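Local coordinates for microcin B17-processing protein McbD (Escherichia coli str. K-12 substr. MG1655, PDB 6GRH), which forms the YcaO-family component of the McbB-McbC-McbD assembly and is needed to process the inactive microcin B17 precursor into the active peptide, probably by ATP-dependent cyclodehydration, at residues E[16-21]-E[49-54]; E[27-32]-E[262-267]; E[87-92]-E[102-107]. The protein carries 1 engineered substitution. One frame throughout, in Å; residues are numbered along the deposited sequence.

Contact 1 of 3, residues E[16-21]-E[49-54]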
# COMPACT_ATOMS: atom_id res chain seq x y z
N MET E 16 15.70 -19.66 -4.81
CA MET E 16 16.60 -18.71 -5.44
C MET E 16 16.64 -17.45 -4.61
O MET E 16 15.62 -17.01 -4.06
CB MET E 16 16.20 -18.34 -6.85
CG MET E 16 17.24 -17.39 -7.44
SD MET E 16 17.04 -17.12 -9.17
CE MET E 16 18.49 -16.12 -9.44
N ALA E 17 17.83 -16.88 -4.48
CA ALA E 17 18.03 -15.65 -3.74
C ALA E 17 19.18 -14.81 -4.32
O ALA E 17 20.20 -15.33 -4.74
CB ALA E 17 18.27 -15.96 -2.28
N MET E 18 18.95 -13.51 -4.39
CA MET E 18 20.00 -12.54 -4.65
C MET E 18 20.37 -11.98 -3.29
O MET E 18 19.52 -11.49 -2.55
CB MET E 18 19.46 -11.46 -5.56
CG MET E 18 20.47 -10.39 -5.93
SD MET E 18 19.66 -9.18 -6.99
CE MET E 18 19.36 -7.83 -5.86
N SER E 19 21.63 -12.08 -2.93
CA SER E 19 22.10 -11.58 -1.64
C SER E 19 22.10 -10.03 -1.52
O SER E 19 22.57 -9.34 -2.40
CB SER E 19 23.49 -12.12 -1.35
OG SER E 19 23.93 -11.57 -0.11
N PRO E 20 21.56 -9.50 -0.41
CA PRO E 20 21.80 -8.11 -0.07
C PRO E 20 23.29 -7.83 0.07
O PRO E 20 24.07 -8.75 0.40
CB PRO E 20 21.17 -7.95 1.32
CG PRO E 20 20.19 -9.04 1.41
CD PRO E 20 20.77 -10.18 0.64
N LYS E 21 23.67 -6.57 -0.16
CA LYS E 21 25.02 -6.11 0.06
C LYS E 21 24.96 -4.64 0.45
O LYS E 21 24.12 -3.89 -0.05
CB LYS E 21 25.86 -6.29 -1.21
CG LYS E 21 25.51 -5.28 -2.30
CD LYS E 21 26.16 -5.63 -3.63
CE LYS E 21 25.51 -4.85 -4.77
NZ LYS E 21 25.93 -5.26 -6.13
N LYS E 49 23.06 -9.94 -14.93
CA LYS E 49 23.98 -11.03 -15.31
C LYS E 49 24.16 -12.04 -14.18
O LYS E 49 24.29 -13.23 -14.43
CB LYS E 49 25.35 -10.50 -15.75
CG LYS E 49 25.30 -9.80 -17.10
CD LYS E 49 26.60 -9.06 -17.44
N SER E 50 24.17 -11.56 -12.93
CA SER E 50 24.30 -12.47 -11.78
C SER E 50 23.05 -13.36 -11.62
O SER E 50 23.16 -14.56 -11.34
CB SER E 50 24.55 -11.69 -10.50
OG SER E 50 24.28 -12.46 -9.34
N ILE E 51 21.88 -12.77 -11.84
CA ILE E 51 20.62 -13.47 -11.78
C ILE E 51 20.55 -14.48 -12.93
O ILE E 51 20.20 -15.63 -12.73
CB ILE E 51 19.41 -12.51 -11.85
CG1 ILE E 51 19.42 -11.54 -10.65
CG2 ILE E 51 18.12 -13.29 -11.95
CD1 ILE E 51 18.41 -10.42 -10.77
N GLN E 52 20.86 -14.01 -14.14
CA GLN E 52 20.86 -14.85 -15.34
C GLN E 52 21.86 -16.00 -15.23
O GLN E 52 21.54 -17.12 -15.62
CB GLN E 52 21.13 -14.06 -16.62
CG GLN E 52 19.97 -13.18 -17.01
CD GLN E 52 20.31 -12.17 -18.08
OE1 GLN E 52 21.47 -11.76 -18.20
NE2 GLN E 52 19.30 -11.73 -18.85
N GLY E 53 23.03 -15.70 -14.68
CA GLY E 53 24.09 -16.66 -14.48
C GLY E 53 23.72 -17.74 -13.47
O GLY E 53 24.05 -18.90 -13.69
N ALA E 54 23.10 -17.36 -12.35
CA ALA E 54 22.74 -18.36 -11.34
C ALA E 54 21.70 -19.31 -11.91
O ALA E 54 21.81 -20.53 -11.68
CB ALA E 54 22.22 -17.72 -10.08
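Met16 reaches from strand 15-18 to Ile51 and Ala54 of helix 47-66, and its route illustrates how a long, unbranched side chain bridges a sheet and a helix. The first torsion sets CG opposite the backbone N (chi1 -178°), and the next two are also extended, carrying the chain straight toward the helix. CB, CG and SD pass alongside Ile32 of the adjacent strand, and CE makes the contact with segment 49-54 of helix 47-66. That methyl group lies 3.8 Å from Ile51 CG2 and 4.1 Å from Ala54 CB, and it also comes within 3.7 Å of the backbone atom Ile51 O. The side chains of Met16 and Ile51 cross at about a right angle, meeting at that methyl end. Met16 is modelled in two conformations, and these distances belong to one of them.

Two residues along the strand, Met18 projects from the same face but uses a different atom. Its chain bends at the last torsion (chi3 102°), and SD approaches Ile51 CD1 at 4.2 Å. Ile51 is thus touched by one methionine on each of its two branches. No hydrogen bond joins the segments, although Ser50 OG ties the helix to the sheet through Ser30 OG and Ala43 O. Leu218 and Ala289 of the McbB chain pack on Met16 and Ile51, respectively. The axes of strand 16-18 and the helical segment approach to 9.7 Å at 157°, nearly antiparallel. This is alpha/beta layer packing, in which alternate strand residues on one face of an antiparallel meander pack against the helix that follows it.

Contact 2 of 3, residues E[27-32]-E[262-267]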
# COMPACT_ATOMS: atom_id res chain seq x y z
N PRO E 27 30.15 -6.60 -6.51
CA PRO E 27 29.29 -7.37 -7.42
C PRO E 27 28.10 -7.96 -6.67
O PRO E 27 28.16 -8.15 -5.48
CB PRO E 27 30.19 -8.47 -7.97
CG PRO E 27 31.47 -8.41 -7.24
CD PRO E 27 31.51 -7.15 -6.42
N THR E 28 27.02 -8.18 -7.40
CA THR E 28 25.86 -8.86 -6.89
C THR E 28 26.15 -10.34 -6.97
O THR E 28 26.74 -10.80 -7.95
CB THR E 28 24.63 -8.51 -7.75
OG1 THR E 28 24.31 -7.13 -7.56
CG2 THR E 28 23.39 -9.35 -7.38
N PHE E 29 25.67 -11.08 -5.97
CA PHE E 29 25.81 -12.51 -5.87
C PHE E 29 24.42 -13.10 -5.82
O PHE E 29 23.59 -12.66 -5.00
CB PHE E 29 26.56 -12.83 -4.60
CG PHE E 29 26.74 -14.31 -4.34
CD1 PHE E 29 27.79 -15.02 -4.95
CD2 PHE E 29 25.88 -14.99 -3.48
CE1 PHE E 29 27.95 -16.39 -4.71
CE2 PHE E 29 26.05 -16.35 -3.22
CZ PHE E 29 27.09 -17.05 -3.83
N SER E 30 24.14 -14.07 -6.68
CA SER E 30 22.84 -14.75 -6.72
C SER E 30 23.09 -16.24 -6.63
O SER E 30 24.04 -16.74 -7.20
CB SER E 30 22.07 -14.44 -8.00
OG SER E 30 21.73 -13.06 -8.08
N GLN E 31 22.19 -16.95 -5.94
CA GLN E 31 22.42 -18.34 -5.66
C GLN E 31 21.10 -19.13 -5.71
O GLN E 31 20.06 -18.62 -5.29
CB GLN E 31 23.08 -18.48 -4.29
CG GLN E 31 23.45 -19.89 -3.91
CD GLN E 31 24.33 -19.97 -2.67
OE1 GLN E 31 25.51 -20.26 -2.77
NE2 GLN E 31 23.77 -19.71 -1.52
N ILE E 32 21.16 -20.34 -6.26
CA ILE E 32 20.08 -21.29 -6.21
C ILE E 32 20.49 -22.49 -5.37
O ILE E 32 21.55 -23.05 -5.59
CB ILE E 32 19.66 -21.71 -7.63
CG1 ILE E 32 19.00 -20.50 -8.30
CG2 ILE E 32 18.72 -22.91 -7.60
CD1 ILE E 32 18.73 -20.64 -9.77
N LEU E 262 37.30 -15.04 -9.25
CA LEU E 262 38.06 -15.13 -8.01
C LEU E 262 37.24 -14.69 -6.79
O LEU E 262 37.14 -15.42 -5.82
CB LEU E 262 39.37 -14.35 -8.12
CG LEU E 262 40.39 -14.56 -6.99
CD1 LEU E 262 41.83 -14.27 -7.46
CD2 LEU E 262 40.06 -13.74 -5.75
N TRP E 263 36.65 -13.50 -6.85
CA TRP E 263 35.82 -13.01 -5.76
C TRP E 263 34.70 -14.00 -5.38
O TRP E 263 34.46 -14.27 -4.20
CB TRP E 263 35.22 -11.66 -6.12
CG TRP E 263 34.38 -11.13 -5.02
CD1 TRP E 263 34.81 -10.50 -3.91
CD2 TRP E 263 32.97 -11.23 -4.92
NE1 TRP E 263 33.74 -10.19 -3.10
CE2 TRP E 263 32.60 -10.62 -3.71
CE3 TRP E 263 31.99 -11.78 -5.74
CZ2 TRP E 263 31.27 -10.53 -3.29
CZ3 TRP E 263 30.65 -11.70 -5.33
CH2 TRP E 263 30.30 -11.07 -4.11
N GLN E 264 34.03 -14.53 -6.39
CA GLN E 264 33.02 -15.55 -6.18
C GLN E 264 33.55 -16.76 -5.40
O GLN E 264 32.94 -17.18 -4.43
CB GLN E 264 32.39 -15.98 -7.51
CG GLN E 264 31.20 -16.90 -7.26
CD GLN E 264 30.45 -17.34 -8.50
OE1 GLN E 264 29.25 -17.60 -8.43
NE2 GLN E 264 31.14 -17.45 -9.63
N SER E 265 34.70 -17.32 -5.79
CA SER E 265 35.25 -18.48 -5.07
C SER E 265 35.71 -18.08 -3.70
O SER E 265 35.54 -18.81 -2.77
CB SER E 265 36.41 -19.11 -5.82
OG SER E 265 35.94 -19.60 -7.06
N TYR E 266 36.32 -16.90 -3.59
CA TYR E 266 36.79 -16.37 -2.30
C TYR E 266 35.63 -16.26 -1.32
O TYR E 266 35.72 -16.76 -0.19
CB TYR E 266 37.40 -15.00 -2.54
CG TYR E 266 37.99 -14.29 -1.36
CD1 TYR E 266 37.19 -13.72 -0.37
CD2 TYR E 266 39.35 -14.09 -1.28
CE1 TYR E 266 37.73 -13.04 0.70
CE2 TYR E 266 39.91 -13.40 -0.22
CZ TYR E 266 39.10 -12.88 0.77
OH TYR E 266 39.64 -12.18 1.81
N ILE E 267 34.55 -15.60 -1.74
CA ILE E 267 33.46 -15.33 -0.82
C ILE E 267 32.63 -16.57 -0.47
O ILE E 267 32.21 -16.71 0.69
CB ILE E 267 32.58 -14.13 -1.28
CG1 ILE E 267 31.88 -13.51 -0.08
CG2 ILE E 267 31.59 -14.54 -2.36
CD1 ILE E 267 32.83 -12.86 0.89
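Pro27 and Trp263 provide the directional interaction of this contact, a CH-pi interaction. Pro27 CG sits over the six-membered ring of the indole, 3.9 Å from its centroid and 17° off the ring normal, with Trp263 CE3 as its nearest ring atom at 3.7 Å. Ile267 CG2, one helical turn further on, lies over the opposite face of the indole, so the ring is held between the proline just ahead of strand 28-33 and an aliphatic group of its own helix. Trp263 has CG opposite its backbone N (chi1 -179°), which swings the indole out from helix 251-275 toward the sheet.

Plain apolar contact makes up the remainder. Phe29 CB meets the rim of the indole near its plane, 4.2 Å from Trp263 CH2, while Phe29 CE1 reaches the aliphatic part of Gln264, 4.2 Å from its CG. Proline and phenylalanine therefore address the same tryptophan differently, one over a face and the other at an edge. Ile201 of helix 196-208 touches both Pro27 and Trp263 and helps enclose the pair.

Hydrogen bonding does not link the two segments. Thr28 and Ser30 point away from helix 251-275, and the hydroxyl of Thr28 bonds Thr47 OG1 of helix 47-66 and Lys21 NZ. Tyr266, by contrast, leads into an interface, where its ring stacks on Phe66 of an McbC chain. Pro27 and Phe29 thus turn to helix 251-275, Thr28 and Ser30 to helix 47-66, consistent with a local alpha/beta/alpha layering, the N-terminal antiparallel sheet lying between helices 47-66 and 251-275.

Contact 3 of 3, residues E[87-92]-E[102-107]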
# COMPACT_ATOMS: atom_id res chain seq x y z
N ALA E 87 40.59 -42.04 -32.18
CA ALA E 87 41.02 -41.10 -31.16
C ALA E 87 40.38 -41.38 -29.78
O ALA E 87 41.04 -41.24 -28.75
CB ALA E 87 40.72 -39.67 -31.59
N PHE E 88 39.10 -41.74 -29.76
CA PHE E 88 38.46 -42.14 -28.50
C PHE E 88 39.12 -43.38 -27.93
O PHE E 88 39.44 -43.41 -26.73
CB PHE E 88 36.94 -42.34 -28.64
CG PHE E 88 36.15 -41.06 -28.53
CD1 PHE E 88 35.89 -40.50 -27.28
CD2 PHE E 88 35.67 -40.41 -29.66
CE1 PHE E 88 35.17 -39.30 -27.16
CE2 PHE E 88 34.94 -39.22 -29.55
CZ PHE E 88 34.69 -38.67 -28.29
N THR E 89 39.35 -44.38 -28.79
CA THR E 89 40.02 -45.62 -28.38
C THR E 89 41.37 -45.34 -27.73
O THR E 89 41.68 -45.91 -26.70
CB THR E 89 40.25 -46.57 -29.57
OG1 THR E 89 39.01 -46.80 -30.25
CG2 THR E 89 40.83 -47.90 -29.10
N GLU E 90 42.15 -44.44 -28.33
CA GLU E 90 43.46 -44.06 -27.78
C GLU E 90 43.33 -43.26 -26.47
O GLU E 90 44.18 -43.39 -25.59
CB GLU E 90 44.31 -43.32 -28.82
CG GLU E 90 44.73 -44.18 -30.03
CD GLU E 90 45.28 -45.55 -29.64
OE1 GLU E 90 46.39 -45.61 -29.07
OE2 GLU E 90 44.62 -46.59 -29.89
N ALA E 91 42.26 -42.47 -26.33
CA ALA E 91 41.96 -41.82 -25.05
C ALA E 91 41.60 -42.86 -23.98
O ALA E 91 42.22 -42.90 -22.92
CB ALA E 91 40.85 -40.79 -25.19
N PHE E 92 40.62 -43.70 -24.28
CA PHE E 92 40.16 -44.73 -23.33
C PHE E 92 41.26 -45.74 -22.96
O PHE E 92 41.36 -46.15 -21.81
CB PHE E 92 38.95 -45.52 -23.87
CG PHE E 92 37.65 -44.76 -23.87
CD1 PHE E 92 37.22 -44.05 -22.76
CD2 PHE E 92 36.82 -44.80 -24.98
CE1 PHE E 92 36.01 -43.36 -22.77
CE2 PHE E 92 35.61 -44.12 -25.00
CZ PHE E 92 35.20 -43.40 -23.89
N GLU E 102 39.09 -54.85 -25.91
CA GLU E 102 37.93 -54.67 -25.04
C GLU E 102 37.26 -53.33 -25.32
O GLU E 102 36.04 -53.27 -25.33
CB GLU E 102 38.26 -54.81 -23.55
CG GLU E 102 37.00 -54.72 -22.67
CD GLU E 102 37.16 -55.21 -21.23
OE1 GLU E 102 38.13 -55.95 -20.92
OE2 GLU E 102 36.28 -54.87 -20.40
N ILE E 103 38.04 -52.27 -25.55
CA ILE E 103 37.50 -50.94 -25.84
C ILE E 103 36.71 -50.92 -27.16
O ILE E 103 35.62 -50.35 -27.19
CB ILE E 103 38.59 -49.85 -25.87
CG1 ILE E 103 39.16 -49.65 -24.46
CG2 ILE E 103 38.03 -48.52 -26.39
CD1 ILE E 103 40.50 -48.97 -24.42
N ILE E 104 37.24 -51.53 -28.23
CA ILE E 104 36.52 -51.43 -29.51
C ILE E 104 35.30 -52.34 -29.63
O ILE E 104 34.46 -52.09 -30.48
CB ILE E 104 37.42 -51.49 -30.77
CG1 ILE E 104 38.01 -52.88 -31.01
CG2 ILE E 104 38.49 -50.40 -30.70
CD1 ILE E 104 38.77 -52.98 -32.32
N THR E 105 35.18 -53.36 -28.77
CA THR E 105 34.01 -54.25 -28.82
C THR E 105 32.93 -53.90 -27.80
O THR E 105 31.82 -54.41 -27.89
CB THR E 105 34.38 -55.75 -28.67
OG1 THR E 105 34.94 -55.98 -27.38
CG2 THR E 105 35.37 -56.18 -29.75
N HIS E 106 33.24 -53.04 -26.84
CA HIS E 106 32.26 -52.67 -25.82
C HIS E 106 31.16 -51.79 -26.44
O HIS E 106 31.44 -50.88 -27.23
CB HIS E 106 32.94 -51.96 -24.65
CG HIS E 106 32.00 -51.65 -23.52
ND1 HIS E 106 31.48 -52.63 -22.70
CD2 HIS E 106 31.46 -50.48 -23.10
CE1 HIS E 106 30.68 -52.07 -21.81
NE2 HIS E 106 30.65 -50.76 -22.03
N LYS E 107 29.92 -52.07 -26.06
CA LYS E 107 28.77 -51.30 -26.49
C LYS E 107 28.53 -50.16 -25.48
O LYS E 107 27.96 -50.38 -24.42
CB LYS E 107 27.53 -52.19 -26.63
CG LYS E 107 27.61 -53.19 -27.77
CD LYS E 107 26.25 -53.80 -28.11
CE LYS E 107 26.21 -54.40 -29.53
NZ LYS E 107 26.46 -53.39 -30.61
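Apolar helix-to-helix packing brings Thr89 and Phe92 of helix 82-95 against Ile103 and Ile104 of the short helix 100-105, toward the periphery of the chain beside strands 108-115 and 121-125, where Phe92 touches Phe108 and Pro125. Ile103 does most of the work. Its CD1 reaches 3.6 Å from the backbone carbon Phe92 C and 3.8 Å from Phe92 CB, while its CG2 lies 3.9 Å from Thr89 CG2 and 4.0 Å from Phe92 CB. CG1 lies opposite the carbonyl carbon (chi1 -67°), which puts CD1 on Phe92 and leaves CG2 between Thr89 and Phe92. Thr89 and Phe92 stand three residues apart, and Ile103 fits against both, the packing of a helix-loop-helix, two successive helices joined by a short connection. Ile104 adds a contact on the more exposed side: its CG2 approaches Thr89 CG2 at 3.8 Å and Thr89 OG1 at 3.7 Å. The threonine hydroxyl is hydrogen-bonded within its own helix, to Ala85 O, and so presents a satisfied oxygen to the methyl group. Leu76 of helix 76-79 touches Thr89, Phe92 and Ile103 alike, extending the apolar cluster to a third helix. Nearby, a salt bridge from Glu90 to Arg100 also connects the two helices.

From the N terminus, strand 15-18 opens contact 1 and strand 28-33 opens contact 2 before helix 47-66 closes the first loop. Helix 251-275 closes the second much later, so contacts 1 and 2 cross along the chain. Their centres are 9 Å apart, and they share the N-terminal sheet, where Ala17 O and Gln31 N probably hydrogen-bond between neighbouring strands. Together they bind that sheet to an early and a late helix. Contact 3 follows contact 1 in series and is nested within the long loop of contact 2. It joins two successive helices about 40 Å away, centre to centre, from contact 2, across the chain's centre.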